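PDB 5IQK: beta-lactamase Rm3 from Uncultured bacterium, which probably hydrolyses the beta-lactam ring of antibiotics as a subclass B3 metallo-beta-lactamase with a dinuclear zinc centre, a reaction that underlies resistance. Local coordinates for residues Asn75-His79 against Ile80-Gly84; Pro2-Glu5 against Val6-Thr9. All coordinates share one frame; numbering follows the deposited sequence.

How the interactions relate
Interaction 1 (residues 75-84) supplies four of the protein ligands of the dinuclear zinc centre, the probable site of beta-lactam hydrolysis, whereas interaction 2 (residues 2-9) holds a separate zinc at the N-terminal surface. The centres of interactions 1 and 2 are about 17 Å apart, and the nearest atoms of interactions 1 and 2 are about 6 Å apart, without touching. Ile80, on the short helix of interaction 1, has its side chain about 7 Å from the surface zinc. Both contacts join a loop to the first turn of a helix and both bind metal beside that junction, but one is buried and forms much of the dinuclear site, while the other is largely exposed.

Interaction 1: residues Asn75-His79 against Ile80-Gly84; sequences NSHGH and IDHAG. With ZN (zinc ion), chain C; ZN (zinc ion), chain D.
His77 and His82 meet ring against ring, the closest atoms being His77 CE1 and His82 CD2 at 3.2 Å. Their planes are inclined at 44°, with His77 ND1 over one face of the His82 ring, and each imidazole turns its NE2 to a different zinc. The first zinc takes His77 NE2 at 2.1 Å together with His79 ND1, and His155 completes its histidine set. The second takes Asp81 OD2 at 2.0 Å, His82 NE2 and a nitrogen of His223. This is the HxHxDH motif of the metallo-beta-lactamase fold, running from the loop after strand 70-74 into helix 80-83, and the ligand set is that of subclass B3 enzymes. Water 1 bridges the metals, 1.9 Å from the zinc held by His77 and His79, and donates to Asp81 OD1, which can help to orient it; a second water, farther from both metals, also lies between them. Asp81 chi1 of 55° brings OD1 to 3.2 Å from His79 CB and leaves OD2 for the metal. Behind the ligands, His79 is the N-cap of helix 80-83: its O accepts from both His82 N and Ala83 N, each at 3.0 Å. Asn75 ND2 donates to His77 O at 2.9 Å, the acceptor lying nearly in the amide plane. Farther out, Asp179 accepts from His77 ND1 and Asp116 pairs with His79 NE2, so that each ring is held at one nitrogen by zinc and at the other by a carboxylate.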
loop_
_atom_site.group_PDB
_atom_site.type_symbol
_atom_site.label_atom_id
_atom_site.label_comp_id
_atom_site.label_asym_id
_atom_site.label_seq_id
_atom_site.Cartn_x
_atom_site.Cartn_y
_atom_site.Cartn_z
ATOM N N ASN A 75 6.798 -1.920 1.858
ATOM C CA ASN A 75 6.205 -1.917 0.531
ATOM C C ASN A 75 4.935 -2.769 0.495
ATOM O O ASN A 75 4.832 -3.771 1.207
ATOM C CB ASN A 75 7.219 -2.431 -0.497
ATOM C CG ASN A 75 6.607 -2.626 -1.876
ATOM O OD1 ASN A 75 6.531 -3.749 -2.383
ATOM N ND2 ASN A 75 6.140 -1.538 -2.475
ATOM N N SER A 76 3.969 -2.362 -0.320
ATOM C CA SER A 76 2.778 -3.167 -0.554
ATOM C C SER A 76 3.006 -4.082 -1.764
ATOM O O SER A 76 3.007 -5.307 -1.634
ATOM C CB SER A 76 1.558 -2.278 -0.776
ATOM O OG SER A 76 1.801 -1.361 -1.827
ATOM N N HIS A 77 3.223 -3.491 -2.936
ATOM C CA HIS A 77 3.626 -4.301 -4.100
ATOM C C HIS A 77 4.521 -3.520 -5.065
ATOM O O HIS A 77 4.700 -2.306 -4.930
ATOM C CB HIS A 77 2.404 -4.888 -4.830
ATOM C CG HIS A 77 1.508 -3.888 -5.510
ATOM N ND1 HIS A 77 0.566 -3.148 -4.827
ATOM C CD2 HIS A 77 1.335 -3.588 -6.825
ATOM C CE1 HIS A 77 -0.111 -2.396 -5.682
ATOM N NE2 HIS A 77 0.338 -2.640 -6.896
ATOM N N GLY A 78 5.067 -4.233 -6.048
ATOM C CA GLY A 78 6.186 -3.750 -6.840
ATOM C C GLY A 78 5.879 -2.865 -8.036
ATOM O O GLY A 78 6.777 -2.511 -8.796
ATOM N N HIS A 79 4.618 -2.516 -8.231
ATOM C CA HIS A 79 4.289 -1.596 -9.313
ATOM C C HIS A 79 4.882 -0.224 -9.076
ATOM O O HIS A 79 5.020 0.203 -7.928
ATOM C CB HIS A 79 2.784 -1.479 -9.489
ATOM C CG HIS A 79 2.162 -2.644 -10.194
ATOM N ND1 HIS A 79 0.839 -2.975 -10.030
ATOM C CD2 HIS A 79 2.674 -3.545 -11.070
ATOM C CE1 HIS A 79 0.549 -4.022 -10.784
ATOM N NE2 HIS A 79 1.648 -4.396 -11.418
ATOM N N ILE A 80 5.201 0.461 -10.172
ATOM C CA ILE A 80 5.862 1.763 -10.120
ATOM C C ILE A 80 5.110 2.809 -9.288
ATOM O O ILE A 80 5.733 3.713 -8.730
ATOM C CB ILE A 80 6.102 2.306 -11.562
ATOM C CG1 ILE A 80 6.929 3.596 -11.542
ATOM C CG2 ILE A 80 4.777 2.510 -12.307
ATOM C CD1 ILE A 80 7.545 3.955 -12.897
ATOM N N ASP A 81 3.788 2.709 -9.193
ATOM C CA ASP A 81 3.038 3.735 -8.473
ATOM C C ASP A 81 3.039 3.522 -6.956
ATOM O O ASP A 81 2.424 4.315 -6.238
ATOM C CB ASP A 81 1.588 3.829 -8.980
ATOM C CG ASP A 81 0.848 2.492 -8.918
ATOM O OD1 ASP A 81 1.473 1.472 -9.259
ATOM O OD2 ASP A 81 -0.350 2.461 -8.540
ATOM N N HIS A 82 3.719 2.471 -6.475
ATOM C CA HIS A 82 3.904 2.255 -5.029
ATOM C C HIS A 82 5.389 2.133 -4.680
ATOM O O HIS A 82 5.820 2.458 -3.565
ATOM C CB HIS A 82 3.120 1.002 -4.581
ATOM C CG HIS A 82 1.673 1.051 -4.962
ATOM N ND1 HIS A 82 0.728 1.715 -4.207
ATOM C CD2 HIS A 82 1.025 0.604 -6.063
ATOM C CE1 HIS A 82 -0.445 1.643 -4.809
ATOM N NE2 HIS A 82 -0.296 0.972 -5.938
ATOM N N ALA A 83 6.178 1.676 -5.644
ATOM C CA ALA A 83 7.586 1.398 -5.401
ATOM C C ALA A 83 8.522 2.401 -6.060
ATOM O O ALA A 83 9.711 2.432 -5.742
ATOM C CB ALA A 83 7.933 -0.040 -5.875
ATOM N N GLY A 84 7.990 3.219 -6.970
ATOM C CA GLY A 84 8.800 4.158 -7.730
ATOM C C GLY A 84 9.539 5.200 -6.902
ATOM O O GLY A 84 10.635 5.641 -7.263
HETATM ZN ZN ZN C . -0.543 -2.213 -8.721
HETATM ZN ZN ZN D . -1.336 0.986 -7.656
HETATM O O HOH W 1 -0.990 -0.427 -9.181
HETATM O O HOH W 2 -2.528 -1.068 -7.546
#

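Interaction 2: residues Pro2-Glu5 against Val6-Thr9; sequences PGCE and VCAT. With ZN (zinc ion), chain E.
Cys4 meets Cys7 one helical turn along the chain, and its side chain can be traced outward from CB. That carbon packs against Cys7 CB at 4.1 Å, a loose apolar contact beside the metal. With chi1 at 175°, SG stands opposite the backbone N and is carried across the first turn of helix 5-10. There the sulfur, with Val6 CB packing beside it, binds metal and also accepts a hydrogen bond. The zinc ion lies 2.3 Å from SG, and the bond from Cys7 N is long but nearly straight, SG to N 3.4 Å with 174° at the hydrogen. Cys4 is thus the N-cap, its sulfur receiving an amide of the first helical turn; this donor would be expected to temper the charge of a thiolate. Cys7 SG, swung beside its own backbone N, reaches the same zinc from the helix side, leaving Cys7 SG 3.9 Å from Cys4 SG. The backbone steadies the turn: Ala8 N donates to Cys4 O at 2.9 Å. One residue on, Glu5 O is gripped twice by Thr9, whose N and OG1 approach from opposite faces of the carbonyl plane, the hydroxyl donating at 2.9 Å from OG1 to Glu5 O. Largely exposed at the start of the chain, the arrangement is a CxxC metal site, in which a helix N-terminus places two cysteines three residues apart on one zinc.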
loop_
_atom_site.group_PDB
_atom_site.type_symbol
_atom_site.label_atom_id
_atom_site.label_comp_id
_atom_site.label_asym_id
_atom_site.label_seq_id
_atom_site.Cartn_x
_atom_site.Cartn_y
_atom_site.Cartn_z
ATOM N N PRO A 2 3.445 16.376 -22.870
ATOM C CA PRO A 2 3.558 14.912 -22.834
ATOM C C PRO A 2 3.066 14.331 -21.513
ATOM O O PRO A 2 3.447 13.220 -21.135
ATOM C CB PRO A 2 5.065 14.672 -23.001
ATOM C CG PRO A 2 5.702 15.938 -22.536
ATOM C CD PRO A 2 4.763 17.026 -22.977
ATOM N N GLY A 3 2.210 15.077 -20.828
ATOM C CA GLY A 3 1.662 14.631 -19.566
ATOM C C GLY A 3 0.752 13.418 -19.600
ATOM O O GLY A 3 -0.168 13.328 -20.410
ATOM N N CYS A 4 1.012 12.490 -18.690
ATOM C CA CYS A 4 0.103 11.382 -18.432
ATOM C C CYS A 4 -0.961 11.802 -17.427
ATOM O O CYS A 4 -0.656 12.048 -16.262
ATOM C CB CYS A 4 0.854 10.159 -17.903
ATOM S SG CYS A 4 -0.247 8.825 -17.451
ATOM N N GLU A 5 -2.213 11.859 -17.873
ATOM C CA GLU A 5 -3.292 12.361 -17.027
ATOM C C GLU A 5 -3.577 11.437 -15.852
ATOM O O GLU A 5 -4.012 11.907 -14.795
ATOM C CB GLU A 5 -4.576 12.573 -17.838
ATOM C CG GLU A 5 -5.105 11.306 -18.471
ATOM C CD GLU A 5 -6.410 11.520 -19.212
ATOM O OE1 GLU A 5 -7.000 12.616 -19.084
ATOM O OE2 GLU A 5 -6.840 10.591 -19.928
ATOM N N VAL A 6 -3.356 10.134 -16.034
ATOM C CA VAL A 6 -3.566 9.192 -14.945
ATOM C C VAL A 6 -2.517 9.397 -13.859
ATOM O O VAL A 6 -2.869 9.527 -12.694
ATOM C CB VAL A 6 -3.529 7.728 -15.404
ATOM C CG1 VAL A 6 -3.683 6.803 -14.205
ATOM C CG2 VAL A 6 -4.647 7.481 -16.420
ATOM N N CYS A 7 -1.238 9.430 -14.233
ATOM C CA CYS A 7 -0.184 9.658 -13.235
ATOM C C CYS A 7 -0.335 11.034 -12.570
ATOM O O CYS A 7 -0.098 11.164 -11.361
ATOM C CB CYS A 7 1.208 9.518 -13.858
ATOM S SG CYS A 7 1.719 7.805 -14.207
ATOM N N ALA A 8 -0.716 12.043 -13.353
ATOM C CA ALA A 8 -0.902 13.403 -12.819
ATOM C C ALA A 8 -2.006 13.428 -11.768
ATOM O O ALA A 8 -1.881 14.083 -10.727
ATOM C CB ALA A 8 -1.219 14.386 -13.938
ATOM N N THR A 9 -3.100 12.730 -12.049
ATOM C CA THR A 9 -4.203 12.619 -11.097
ATOM C C THR A 9 -3.800 11.860 -9.837
ATOM O O THR A 9 -4.048 12.317 -8.724
ATOM C CB THR A 9 -5.423 11.925 -11.733
ATOM O OG1 THR A 9 -5.935 12.758 -12.771
ATOM C CG2 THR A 9 -6.524 11.716 -10.700
HETATM ZN ZN ZN E . 1.215 7.376 -16.398
#